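Local coordinates for protein succinate dehydrogenase subunit A (Mycolicibacterium smegmatis MC2 51, PDB 6LUM) that probably oxidises succinate to fumarate with its bound FAD, as the flavoprotein subunit of a succinate dehydrogenase complex, at residues R208-T213 / Q460-N465. Residues are numbered along the deposited sequence; the frame is centred on the assembly and turned at random.
Sequences RMYKTT and QSMDNN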
loop_
_atom_site.group_PDB
_atom_site.type_symbol
_atom_site.label_atom_id
_atom_site.label_comp_id
_atom_site.label_asym_id
_atom_site.label_seq_id
_atom_site.Cartn_x
_atom_site.Cartn_y
_atom_site.Cartn_z
ATOM N N ARG D 208 10.750 27.770 38.236
ATOM C CA ARG D 208 10.532 29.165 37.902
ATOM C C ARG D 208 9.995 29.973 39.063
ATOM O O ARG D 208 9.482 31.069 38.849
ATOM C CB ARG D 208 9.588 29.280 36.715
ATOM C CG ARG D 208 10.294 29.277 35.402
ATOM C CD ARG D 208 11.041 30.563 35.207
ATOM N NE ARG D 208 12.140 30.413 34.270
ATOM C CZ ARG D 208 13.030 31.361 34.020
ATOM N NH1 ARG D 208 14.005 31.147 33.153
ATOM N NH2 ARG D 208 12.940 32.522 34.641
ATOM N N MET D 209 10.080 29.459 40.279
ATOM C CA MET D 209 9.848 30.270 41.458
ATOM C C MET D 209 11.139 30.819 42.020
ATOM O O MET D 209 11.160 31.287 43.157
ATOM C CB MET D 209 9.116 29.464 42.519
ATOM C CG MET D 209 9.750 28.145 42.812
ATOM S SD MET D 209 8.729 27.179 43.911
ATOM C CE MET D 209 9.671 25.675 43.984
ATOM N N TYR D 210 12.212 30.758 41.247
ATOM C CA TYR D 210 13.510 31.285 41.615
ATOM C C TYR D 210 13.939 32.278 40.554
ATOM O O TYR D 210 13.763 32.032 39.361
ATOM C CB TYR D 210 14.537 30.174 41.727
ATOM C CG TYR D 210 14.397 29.341 42.963
ATOM C CD1 TYR D 210 14.828 29.810 44.176
ATOM C CD2 TYR D 210 13.837 28.088 42.914
ATOM C CE1 TYR D 210 14.704 29.067 45.291
ATOM C CE2 TYR D 210 13.702 27.343 44.033
ATOM C CZ TYR D 210 14.141 27.837 45.219
ATOM O OH TYR D 210 14.021 27.097 46.358
ATOM N N LYS D 211 14.493 33.407 40.986
ATOM C CA LYS D 211 14.913 34.416 40.025
ATOM C C LYS D 211 15.982 33.867 39.104
ATOM O O LYS D 211 15.842 33.906 37.877
ATOM C CB LYS D 211 15.422 35.655 40.748
ATOM C CG LYS D 211 15.515 36.870 39.858
ATOM C CD LYS D 211 15.985 38.071 40.632
ATOM C CE LYS D 211 17.140 37.697 41.530
ATOM N NZ LYS D 211 17.484 38.787 42.474
ATOM N N THR D 212 17.053 33.337 39.678
ATOM C CA THR D 212 18.152 32.766 38.914
ATOM C C THR D 212 17.916 31.268 38.796
ATOM O O THR D 212 18.122 30.524 39.755
ATOM C CB THR D 212 19.478 33.062 39.600
ATOM O OG1 THR D 212 19.559 34.462 39.879
ATOM C CG2 THR D 212 20.623 32.702 38.692
ATOM N N THR D 213 17.473 30.834 37.623
ATOM C CA THR D 213 17.147 29.444 37.364
ATOM C C THR D 213 17.550 29.092 35.947
ATOM O O THR D 213 17.762 29.962 35.107
ATOM C CB THR D 213 15.661 29.169 37.552
ATOM O OG1 THR D 213 15.400 27.791 37.288
ATOM C CG2 THR D 213 14.860 29.990 36.606
ATOM N N GLN D 460 12.302 37.006 43.607
ATOM C CA GLN D 460 13.373 37.641 44.359
ATOM C C GLN D 460 13.403 37.144 45.797
ATOM O O GLN D 460 14.468 36.827 46.334
ATOM C CB GLN D 460 13.205 39.155 44.317
ATOM C CG GLN D 460 14.178 39.897 45.187
ATOM C CD GLN D 460 15.606 39.627 44.799
ATOM O OE1 GLN D 460 16.103 40.163 43.814
ATOM N NE2 GLN D 460 16.278 38.788 45.567
ATOM N N SER D 461 12.236 37.061 46.438
ATOM C CA SER D 461 12.185 36.621 47.826
ATOM C C SER D 461 12.666 35.188 47.973
ATOM O O SER D 461 13.423 34.870 48.897
ATOM C CB SER D 461 10.762 36.766 48.353
ATOM O OG SER D 461 10.582 36.043 49.547
ATOM N N MET D 462 12.238 34.307 47.071
ATOM C CA MET D 462 12.666 32.917 47.147
ATOM C C MET D 462 14.161 32.794 46.930
ATOM O O MET D 462 14.848 32.146 47.718
ATOM C CB MET D 462 11.908 32.072 46.132
ATOM C CG MET D 462 10.503 31.722 46.554
ATOM S SD MET D 462 10.447 30.440 47.807
ATOM C CE MET D 462 10.686 28.988 46.802
ATOM N N ASP D 463 14.697 33.427 45.888
ATOM C CA ASP D 463 16.126 33.302 45.646
ATOM C C ASP D 463 16.956 34.016 46.701
ATOM O O ASP D 463 18.149 33.740 46.824
ATOM C CB ASP D 463 16.463 33.826 44.257
ATOM C CG ASP D 463 17.670 33.147 43.662
ATOM O OD1 ASP D 463 17.515 32.447 42.641
ATOM O OD2 ASP D 463 18.778 33.310 44.204
ATOM N N ASN D 464 16.364 34.921 47.470
ATOM C CA ASN D 464 17.087 35.481 48.603
ATOM C C ASN D 464 17.110 34.515 49.779
ATOM O O ASN D 464 18.170 34.256 50.354
ATOM C CB ASN D 464 16.457 36.806 49.027
ATOM C CG ASN D 464 17.215 38.001 48.514
ATOM O OD1 ASN D 464 18.377 37.896 48.132
ATOM N ND2 ASN D 464 16.563 39.154 48.508
ATOM N N ASN D 465 15.947 33.969 50.146
ATOM C CA ASN D 465 15.794 33.230 51.397
ATOM C C ASN D 465 15.848 31.716 51.222
ATOM O O ASN D 465 16.691 31.054 51.829
ATOM C CB ASN D 465 14.482 33.637 52.063
ATOM C CG ASN D 465 14.411 35.111 52.322
ATOM O OD1 ASN D 465 13.345 35.712 52.270
ATOM N ND2 ASN D 465 15.554 35.712 52.598
#
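Thr212 N donates to Asp463 OD1 across 3.1 Å, a hydrogen bond that joins the loop 208-213 of the FAD-binding domain to helix 451-465 of the C-terminal helical region of this fumarate reductase/succinate dehydrogenase-type flavoprotein. The amide meets the oxygen from above the carboxylate plane, 48° out of it, with an N-H...O angle of 155°. Asp463 carries CG anti to its backbone N (chi1 -151°), which swings the carboxylate out from the helix to the loop. With an alanine in place of Asp463, the Thr212 amide would probably lose its acceptor, and the loop its hydrogen bond to this side chain. Lys211 lies alongside Gln460, pointing the same way, and its NZ gives a hydrogen bond to Gln460 OE1 modelled very short, so its exact length is doubtful. On the apolar side, the folded Met462 chain brings CE to 3.9 Å from Met209 SD and 4.0 Å from Tyr210 CZ. Helix 503-527 adjoins both methionines through Ala518, Thr521 and Val522. His240 and Phe242 meet the Tyr210 ring edge-to-face, and the Tyr210 side chain lies about 12 Å from the bound FAD. Tyr210 OH, beside Met462 CE, is hydrogen-bonded to Ala466 O.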